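Local coordinates for protein beta-agarase D (Zobellia galactanivorans, PDB 4ASM) that hydrolyses agarose at random internal beta-1,4 linkages between galactose and 3,6-anhydro-galactose, retaining the anomeric configuration, through its family GH16 catalytic domain, at residues V13-N18 against K23-Q28; S177-K182 against Q328-E333; D203-W208 against T258-Y263. All coordinates share one frame; numbering follows the deposited sequence.

Contact 1: residues V13-N18 against K23-Q28; sequences VPIPAN and KTWKLQ
Ile15 and Ala17 together hold the indole of Trp25, the side chain through which strand 24-27 meets the loop just ahead of it. Apolar contact covers both rings of the indole, Ile15 on the pyrrole side and Ala17 on the benzo side. Ile15 sets its CG2 methyl over one face in a CH-pi contact, 3.6 Å from the centroid of the five-membered ring and 19° off the ring normal. This methyl lies anti to the Ile15 backbone N (CG1 is at chi1 -59°), while the other branch ends with CD1 3.7 Å from Trp25 CB, so that the isoleucine spans the indole from its root to its pyrrole ring. Ala17 CB packs 3.5 Å from Trp25 CZ2.

The polar part is one hydrogen bond, from Trp25 NE1 to Ala17 O at 2.9 Å. The bond is bent, 145° at the hydrogen, and the donor stands well above the carbonyl plane, yet it gives the indole nitrogen an acceptor and, with the methyl over the face, probably restrains the rotation of the ring.

The contact joins the N-terminal loop to strand 24-27, which pairs antiparallel with strand 350-362, whose Tyr359 and Pro361 also touch Trp25. Phe134 of strand 133-140 lies against Ile15 and Ala17, and Asn226 of strand 220-229 against Ala17 and Trp25.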
# COMPACT_ATOMS: atom_id res chain seq x y z
N VAL A 13 6.00 21.82 3.07
CA VAL A 13 6.59 20.51 3.32
C VAL A 13 7.55 20.13 2.21
O VAL A 13 7.13 19.95 1.06
CB VAL A 13 5.49 19.43 3.42
CG1 VAL A 13 6.11 18.08 3.79
CG2 VAL A 13 4.39 19.83 4.41
N PRO A 14 8.84 20.01 2.52
CA PRO A 14 9.79 19.65 1.47
C PRO A 14 9.43 18.33 0.79
O PRO A 14 8.92 17.42 1.44
CB PRO A 14 11.13 19.56 2.20
CG PRO A 14 10.96 20.43 3.41
CD PRO A 14 9.50 20.27 3.80
N ILE A 15 9.69 18.27 -0.50
CA ILE A 15 9.56 17.03 -1.26
C ILE A 15 10.82 16.21 -1.01
O ILE A 15 11.92 16.64 -1.37
CB ILE A 15 9.37 17.33 -2.75
CG1 ILE A 15 8.13 18.21 -2.95
CG2 ILE A 15 9.28 16.04 -3.55
CD1 ILE A 15 8.09 18.98 -4.28
N PRO A 16 10.69 15.03 -0.37
CA PRO A 16 11.91 14.33 0.06
C PRO A 16 12.63 13.56 -1.04
O PRO A 16 13.78 13.19 -0.86
CB PRO A 16 11.39 13.38 1.14
CG PRO A 16 9.98 13.09 0.74
CD PRO A 16 9.46 14.33 0.03
N ALA A 17 11.95 13.30 -2.15
CA ALA A 17 12.56 12.60 -3.26
C ALA A 17 13.39 13.58 -4.09
O ALA A 17 13.11 14.79 -4.15
CB ALA A 17 11.49 11.96 -4.12
N ASN A 18 14.43 13.04 -4.72
CA ASN A 18 15.35 13.84 -5.53
C ASN A 18 14.90 13.83 -6.99
O ASN A 18 14.93 12.78 -7.63
CB ASN A 18 16.76 13.25 -5.40
CG ASN A 18 17.78 13.89 -6.34
OD1 ASN A 18 17.69 15.06 -6.72
ND2 ASN A 18 18.79 13.10 -6.72
N LYS A 23 16.77 19.20 -12.62
CA LYS A 23 15.33 18.97 -12.62
C LYS A 23 14.66 19.47 -11.36
O LYS A 23 15.29 19.66 -10.32
CB LYS A 23 15.05 17.48 -12.80
CG LYS A 23 15.50 16.92 -14.12
CD LYS A 23 14.88 15.56 -14.32
CE LYS A 23 14.95 15.14 -15.78
NZ LYS A 23 16.28 14.59 -16.13
N THR A 24 13.35 19.69 -11.46
CA THR A 24 12.54 20.08 -10.31
C THR A 24 11.24 19.28 -10.36
O THR A 24 10.95 18.63 -11.37
CB THR A 24 12.21 21.58 -10.28
OG1 THR A 24 11.40 21.92 -11.41
CG2 THR A 24 13.49 22.43 -10.31
N TRP A 25 10.48 19.33 -9.27
CA TRP A 25 9.21 18.61 -9.17
C TRP A 25 8.06 19.51 -9.60
O TRP A 25 7.93 20.63 -9.11
CB TRP A 25 8.97 18.17 -7.73
CG TRP A 25 9.91 17.12 -7.27
CD1 TRP A 25 10.93 17.28 -6.39
CD2 TRP A 25 9.92 15.75 -7.67
NE1 TRP A 25 11.58 16.07 -6.20
CE2 TRP A 25 10.98 15.12 -6.98
CE3 TRP A 25 9.14 14.99 -8.55
CZ2 TRP A 25 11.28 13.76 -7.14
CZ3 TRP A 25 9.43 13.64 -8.72
CH2 TRP A 25 10.49 13.03 -8.00
N LYS A 26 7.23 18.99 -10.50
CA LYS A 26 6.02 19.68 -10.92
C LYS A 26 4.78 19.03 -10.32
O LYS A 26 4.53 17.84 -10.53
CB LYS A 26 5.91 19.68 -12.45
CG LYS A 26 4.83 20.60 -12.98
CD LYS A 26 4.67 20.40 -14.47
CE LYS A 26 3.44 21.12 -15.02
NZ LYS A 26 3.23 20.78 -16.47
N LEU A 27 3.99 19.82 -9.60
CA LEU A 27 2.76 19.34 -8.99
C LEU A 27 1.77 18.90 -10.06
O LEU A 27 1.50 19.65 -11.01
CB LEU A 27 2.13 20.40 -8.10
CG LEU A 27 0.86 19.94 -7.38
CD1 LEU A 27 1.16 18.88 -6.30
CD2 LEU A 27 0.11 21.14 -6.80
N GLN A 28 1.24 17.69 -9.89
CA GLN A 28 0.18 17.17 -10.74
C GLN A 28 -1.14 17.57 -10.09
O GLN A 28 -1.60 16.96 -9.13
CB GLN A 28 0.32 15.66 -10.90
CG GLN A 28 1.68 15.25 -11.42
CD GLN A 28 1.98 15.86 -12.79
OE1 GLN A 28 1.28 15.57 -13.77
NE2 GLN A 28 3.01 16.71 -12.86

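Contact 2: residues S177-K182 against Q328-E333; sequences SYFASK and QSWQAE
Phe179 and Trp330 meet in a T-shaped stack, the benzo edge of the indole directed at the face of the phenyl ring. The planes stand at 86°, and the centroids of the phenyl ring and the indole six-membered ring are 4.8 Å apart. The side chains arrive from opposite directions, and the leading indole atoms are CZ3, 3.4 Å from Phe179 CZ, and CH2, 3.6 Å from Phe179 CE1; CH2 stands over the phenyl face, displaced a little from its centre toward the CE1-CZ rim. Trp330 reaches across from helix 329-333 with CG between its backbone N and carbonyl carbon (chi1 70°).

Phe179 sits on a short, weakly bonded helical turn and Trp330 on a helix that follows strand 320-326, so the stack links two short helical elements, probably beside the substrate cleft of the GH16 jelly roll. Trp330 lies about 6 Å, side chain to side chain, from Glu165, by similarity the proton donor, and a bound di(hydroxyethyl)ether molecule touches it at about 3 Å.

The other face of the phenyl ring is covered by Tyr178, whose CD1 stands 3.6 Å above its centre, so the phenylalanine is sandwiched between a tyrosine and the tryptophan edge. With an alanine here, the Trp330 edge would probably lose its aromatic mate and a gap would open between it and Tyr178. The indole has further support: the CG methylene of Gln331 packs over one of its faces, and Tyr167 makes another edge-to-face contact with it.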
# COMPACT_ATOMS: atom_id res chain seq x y z
N SER A 177 0.43 -7.04 18.14
CA SER A 177 1.66 -6.33 18.53
C SER A 177 2.88 -6.53 17.61
O SER A 177 3.67 -5.61 17.43
CB SER A 177 2.02 -6.61 20.00
OG SER A 177 2.46 -7.94 20.19
N TYR A 178 3.03 -7.72 17.02
CA TYR A 178 4.20 -8.00 16.18
C TYR A 178 4.15 -7.14 14.93
O TYR A 178 5.19 -6.63 14.48
CB TYR A 178 4.23 -9.47 15.80
CG TYR A 178 5.39 -9.91 14.94
CD1 TYR A 178 5.36 -9.79 13.55
CD2 TYR A 178 6.50 -10.53 15.52
CE1 TYR A 178 6.44 -10.23 12.76
CE2 TYR A 178 7.58 -10.97 14.75
CZ TYR A 178 7.53 -10.81 13.38
OH TYR A 178 8.60 -11.26 12.63
N PHE A 179 2.93 -6.97 14.38
CA PHE A 179 2.76 -6.22 13.12
C PHE A 179 2.56 -4.74 13.33
O PHE A 179 2.91 -3.95 12.45
CB PHE A 179 1.64 -6.83 12.27
CG PHE A 179 1.92 -8.24 11.90
CD1 PHE A 179 2.86 -8.54 10.92
CD2 PHE A 179 1.30 -9.28 12.58
CE1 PHE A 179 3.16 -9.88 10.60
CE2 PHE A 179 1.58 -10.60 12.26
CZ PHE A 179 2.52 -10.89 11.26
N ALA A 180 2.02 -4.35 14.48
CA ALA A 180 1.68 -2.94 14.73
C ALA A 180 2.88 -2.00 14.68
O ALA A 180 2.73 -0.80 14.41
CB ALA A 180 0.91 -2.79 16.05
N SER A 181 4.07 -2.52 14.98
CA SER A 181 5.29 -1.72 14.99
C SER A 181 5.91 -1.53 13.60
O SER A 181 6.92 -0.85 13.47
CB SER A 181 6.34 -2.33 15.93
OG SER A 181 6.71 -3.59 15.44
N LYS A 182 5.30 -2.13 12.57
CA LYS A 182 5.92 -2.12 11.24
C LYS A 182 5.02 -1.50 10.16
O LYS A 182 3.78 -1.47 10.28
CB LYS A 182 6.28 -3.56 10.82
CG LYS A 182 7.25 -4.25 11.82
CD LYS A 182 8.60 -3.50 11.91
CE LYS A 182 9.69 -4.27 12.69
NZ LYS A 182 9.41 -4.29 14.14
N GLN A 328 -7.77 -8.41 5.68
CA GLN A 328 -7.15 -9.40 4.77
C GLN A 328 -7.31 -10.83 5.27
O GLN A 328 -7.43 -11.07 6.48
CB GLN A 328 -5.69 -9.04 4.50
CG GLN A 328 -5.60 -7.65 3.86
CD GLN A 328 -4.18 -7.16 3.60
OE1 GLN A 328 -3.96 -6.15 2.90
NE2 GLN A 328 -3.23 -7.83 4.19
N SER A 329 -7.29 -11.79 4.35
CA SER A 329 -7.53 -13.18 4.71
C SER A 329 -6.62 -13.69 5.80
O SER A 329 -7.09 -14.34 6.73
CB SER A 329 -7.41 -14.09 3.48
OG SER A 329 -8.32 -13.69 2.47
N TRP A 330 -5.32 -13.42 5.69
CA TRP A 330 -4.36 -13.96 6.68
C TRP A 330 -4.61 -13.41 8.09
O TRP A 330 -4.55 -14.15 9.09
CB TRP A 330 -2.89 -13.72 6.22
CG TRP A 330 -2.45 -12.27 6.26
CD1 TRP A 330 -2.91 -11.24 5.50
CD2 TRP A 330 -1.48 -11.71 7.15
NE1 TRP A 330 -2.27 -10.07 5.84
CE2 TRP A 330 -1.39 -10.33 6.86
CE3 TRP A 330 -0.67 -12.24 8.17
CZ2 TRP A 330 -0.52 -9.47 7.55
CZ3 TRP A 330 0.19 -11.40 8.85
CH2 TRP A 330 0.25 -10.02 8.54
N GLN A 331 -4.93 -12.12 8.17
CA GLN A 331 -5.25 -11.52 9.46
C GLN A 331 -6.54 -12.10 10.01
O GLN A 331 -6.61 -12.45 11.19
CB GLN A 331 -5.38 -9.99 9.30
CG GLN A 331 -4.05 -9.23 9.10
CD GLN A 331 -3.24 -9.10 10.39
OE1 GLN A 331 -3.19 -8.02 11.03
NE2 GLN A 331 -2.61 -10.17 10.77
N ALA A 332 -7.57 -12.21 9.17
CA ALA A 332 -8.88 -12.69 9.61
C ALA A 332 -8.83 -14.15 10.06
O ALA A 332 -9.43 -14.51 11.08
CB ALA A 332 -9.90 -12.48 8.50
N GLU A 333 -8.11 -14.98 9.29
CA GLU A 333 -8.01 -16.40 9.66
C GLU A 333 -7.38 -16.55 11.05
O GLU A 333 -7.81 -17.40 11.84
CB GLU A 333 -7.20 -17.15 8.61
CG GLU A 333 -7.02 -18.64 8.95
CD GLU A 333 -6.47 -19.49 7.82
OE1 GLU A 333 -6.40 -19.00 6.68
OE2 GLU A 333 -6.12 -20.65 8.10

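Contact 3: residues D203-W208 against T258-Y263; sequences DLNSWW and TWQYTY
Asn205 and Gln260 bring their side-chain amides together at the close-packed part of this contact. Gln260 sends an extended chain out from strand 259-263, with CG anti to the backbone N (chi1 -173°), and meets the shorter Asn205 side chain at about a right angle, the two amide planes 31° apart. As modelled, Asn205 ND2 and Gln260 NE2 are 3.0 Å apart; two nitrogens so close suggest that the modelled orientation of the amides is doubtful, and with one of the two turned over, an oxygen would face a nitrogen and the pair may be a hydrogen bond. Leu254 touches both residues, and Thr252 also touches Asn205.

Alongside, the fit is looser. The methyl CG2 of Thr262 comes no nearer than 4.2 Å to Asn205 ND2, and the carboxylate of Asp203 does not reach the threonine directly. A water fills the interval: it donates to Asp203 OD2 at 2.7 Å and also hydrogen-bonds Thr262 OG1, likewise at 2.7 Å. The same carboxylate oxygen forms a salt bridge with Arg243, so its charge is probably well balanced although Asp203 is buried. The turn that presents Asn205 is itself tied down, because Asp203 O accepts two bonds, from Ser206 N and from Ser206 OG (2.8 Å).

Strand 207-208, which follows this 3-10 turn, pairs with strand 183-191, and strand 259-264 lies between strands 249-253 and 282-288. Amide pair and water thus join the 3-10 turn to strand 259-264, probably across the two layers of the beta-sandwich jelly roll that characterises GH16 enzymes.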
# COMPACT_ATOMS: atom_id res chain seq x y z
N ASP A 203 10.99 -10.06 2.27
CA ASP A 203 12.20 -9.94 3.08
C ASP A 203 11.85 -9.29 4.41
O ASP A 203 10.92 -8.45 4.50
CB ASP A 203 13.35 -9.20 2.36
CG ASP A 203 12.98 -7.80 1.89
OD1 ASP A 203 12.01 -7.65 1.10
OD2 ASP A 203 13.72 -6.85 2.25
N LEU A 204 12.59 -9.67 5.44
CA LEU A 204 12.41 -9.08 6.77
C LEU A 204 12.41 -7.54 6.70
O LEU A 204 11.56 -6.87 7.32
CB LEU A 204 13.51 -9.59 7.72
CG LEU A 204 13.55 -8.94 9.11
CD1 LEU A 204 12.39 -9.38 9.97
CD2 LEU A 204 14.92 -9.23 9.77
N ASN A 205 13.34 -6.98 5.93
CA ASN A 205 13.48 -5.52 5.87
C ASN A 205 12.29 -4.80 5.21
O ASN A 205 12.16 -3.59 5.37
CB ASN A 205 14.79 -5.14 5.18
CG ASN A 205 16.02 -5.34 6.07
OD1 ASN A 205 15.92 -5.65 7.27
ND2 ASN A 205 17.20 -5.15 5.48
N SER A 206 11.42 -5.55 4.52
CA SER A 206 10.25 -4.90 3.92
C SER A 206 9.22 -4.52 4.98
O SER A 206 8.30 -3.74 4.71
CB SER A 206 9.60 -5.75 2.82
OG SER A 206 8.91 -6.86 3.34
N TRP A 207 9.35 -5.11 6.16
CA TRP A 207 8.51 -4.75 7.30
C TRP A 207 9.32 -3.72 8.09
O TRP A 207 10.13 -4.05 8.97
CB TRP A 207 8.13 -6.01 8.09
CG TRP A 207 7.23 -6.87 7.27
CD1 TRP A 207 7.61 -7.84 6.36
CD2 TRP A 207 5.80 -6.83 7.24
NE1 TRP A 207 6.50 -8.39 5.78
CE2 TRP A 207 5.38 -7.80 6.29
CE3 TRP A 207 4.83 -6.07 7.92
CZ2 TRP A 207 4.03 -8.04 6.01
CZ3 TRP A 207 3.47 -6.31 7.63
CH2 TRP A 207 3.09 -7.30 6.69
N TRP A 208 9.15 -2.45 7.71
CA TRP A 208 10.01 -1.39 8.16
C TRP A 208 9.58 -0.82 9.50
O TRP A 208 8.38 -0.64 9.78
CB TRP A 208 10.05 -0.29 7.09
CG TRP A 208 10.87 0.85 7.54
CD1 TRP A 208 12.23 0.96 7.50
CD2 TRP A 208 10.39 2.03 8.19
NE1 TRP A 208 12.62 2.15 8.06
CE2 TRP A 208 11.51 2.83 8.50
CE3 TRP A 208 9.10 2.49 8.53
CZ2 TRP A 208 11.40 4.07 9.14
CZ3 TRP A 208 8.99 3.73 9.16
CH2 TRP A 208 10.13 4.50 9.47
N THR A 258 20.33 3.17 10.32
CA THR A 258 21.49 2.88 9.53
C THR A 258 21.09 2.05 8.27
O THR A 258 20.14 1.25 8.31
CB THR A 258 22.51 2.23 10.50
OG1 THR A 258 23.80 2.86 10.41
CG2 THR A 258 22.53 0.79 10.44
N TRP A 259 21.77 2.28 7.16
CA TRP A 259 21.44 1.58 5.90
C TRP A 259 21.98 0.17 5.85
O TRP A 259 23.16 -0.06 6.15
CB TRP A 259 21.97 2.31 4.67
CG TRP A 259 21.23 3.58 4.30
CD1 TRP A 259 21.68 4.86 4.42
CD2 TRP A 259 19.91 3.67 3.75
NE1 TRP A 259 20.74 5.75 3.97
CE2 TRP A 259 19.64 5.04 3.53
CE3 TRP A 259 18.94 2.73 3.39
CZ2 TRP A 259 18.43 5.50 3.00
CZ3 TRP A 259 17.73 3.18 2.85
CH2 TRP A 259 17.49 4.55 2.67
N GLN A 260 21.13 -0.77 5.43
CA GLN A 260 21.58 -2.13 5.11
C GLN A 260 21.28 -2.45 3.65
O GLN A 260 20.16 -2.23 3.17
CB GLN A 260 20.96 -3.17 6.02
CG GLN A 260 21.56 -4.54 5.78
CD GLN A 260 21.07 -5.57 6.74
OE1 GLN A 260 21.87 -6.14 7.50
NE2 GLN A 260 19.80 -5.85 6.70
N TYR A 261 22.28 -3.00 2.95
CA TYR A 261 22.17 -3.30 1.51
C TYR A 261 22.05 -4.79 1.39
O TYR A 261 22.89 -5.53 1.93
CB TYR A 261 23.43 -2.82 0.76
CG TYR A 261 23.74 -1.38 1.06
CD1 TYR A 261 23.14 -0.34 0.34
CD2 TYR A 261 24.61 -1.05 2.11
CE1 TYR A 261 23.39 0.99 0.65
CE2 TYR A 261 24.89 0.28 2.41
CZ TYR A 261 24.26 1.29 1.69
OH TYR A 261 24.54 2.60 2.00
N THR A 262 20.99 -5.23 0.72
CA THR A 262 20.74 -6.66 0.62
C THR A 262 20.28 -7.09 -0.76
O THR A 262 19.93 -6.27 -1.60
CB THR A 262 19.68 -7.13 1.65
OG1 THR A 262 18.46 -6.42 1.40
CG2 THR A 262 20.14 -6.89 3.11
N TYR A 263 20.33 -8.39 -1.02
CA TYR A 263 19.83 -8.93 -2.28
C TYR A 263 19.42 -10.39 -2.03
O TYR A 263 19.83 -11.01 -1.04
CB TYR A 263 20.90 -8.80 -3.39
CG TYR A 263 22.12 -9.64 -3.10
CD1 TYR A 263 23.15 -9.14 -2.30
CD2 TYR A 263 22.21 -10.94 -3.58
CE1 TYR A 263 24.25 -9.93 -1.98
CE2 TYR A 263 23.31 -11.74 -3.27
CZ TYR A 263 24.32 -11.22 -2.47
OH TYR A 263 25.42 -12.00 -2.13
O HOH W 1 16.30 -7.21 2.79

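How the contacts relate
From the N terminus, contact 1 closes first, across four intervening residues, tying the N-terminal loop to strand 24-27, the partner of strand 350-362 near the end of the chain. Much later, 177-182 opens contact 2, which stays unclosed until 328-333, and contact 3 (203-208 with 258-263) opens and closes within that span. Contacts 2 and 3 touch: Lys182 CD lies 3.4 Å from Trp207 O, and Phe179 packs on Trp207. Contact 1 touches neither: its centre is about 33 Å from that of contact 2, across the chain's centre, but its nearest atoms come within about 10 Å of contact 3. Contact 2 ties two short helices together, and contact 3 the turn before strand 207-208 to strand 259-264.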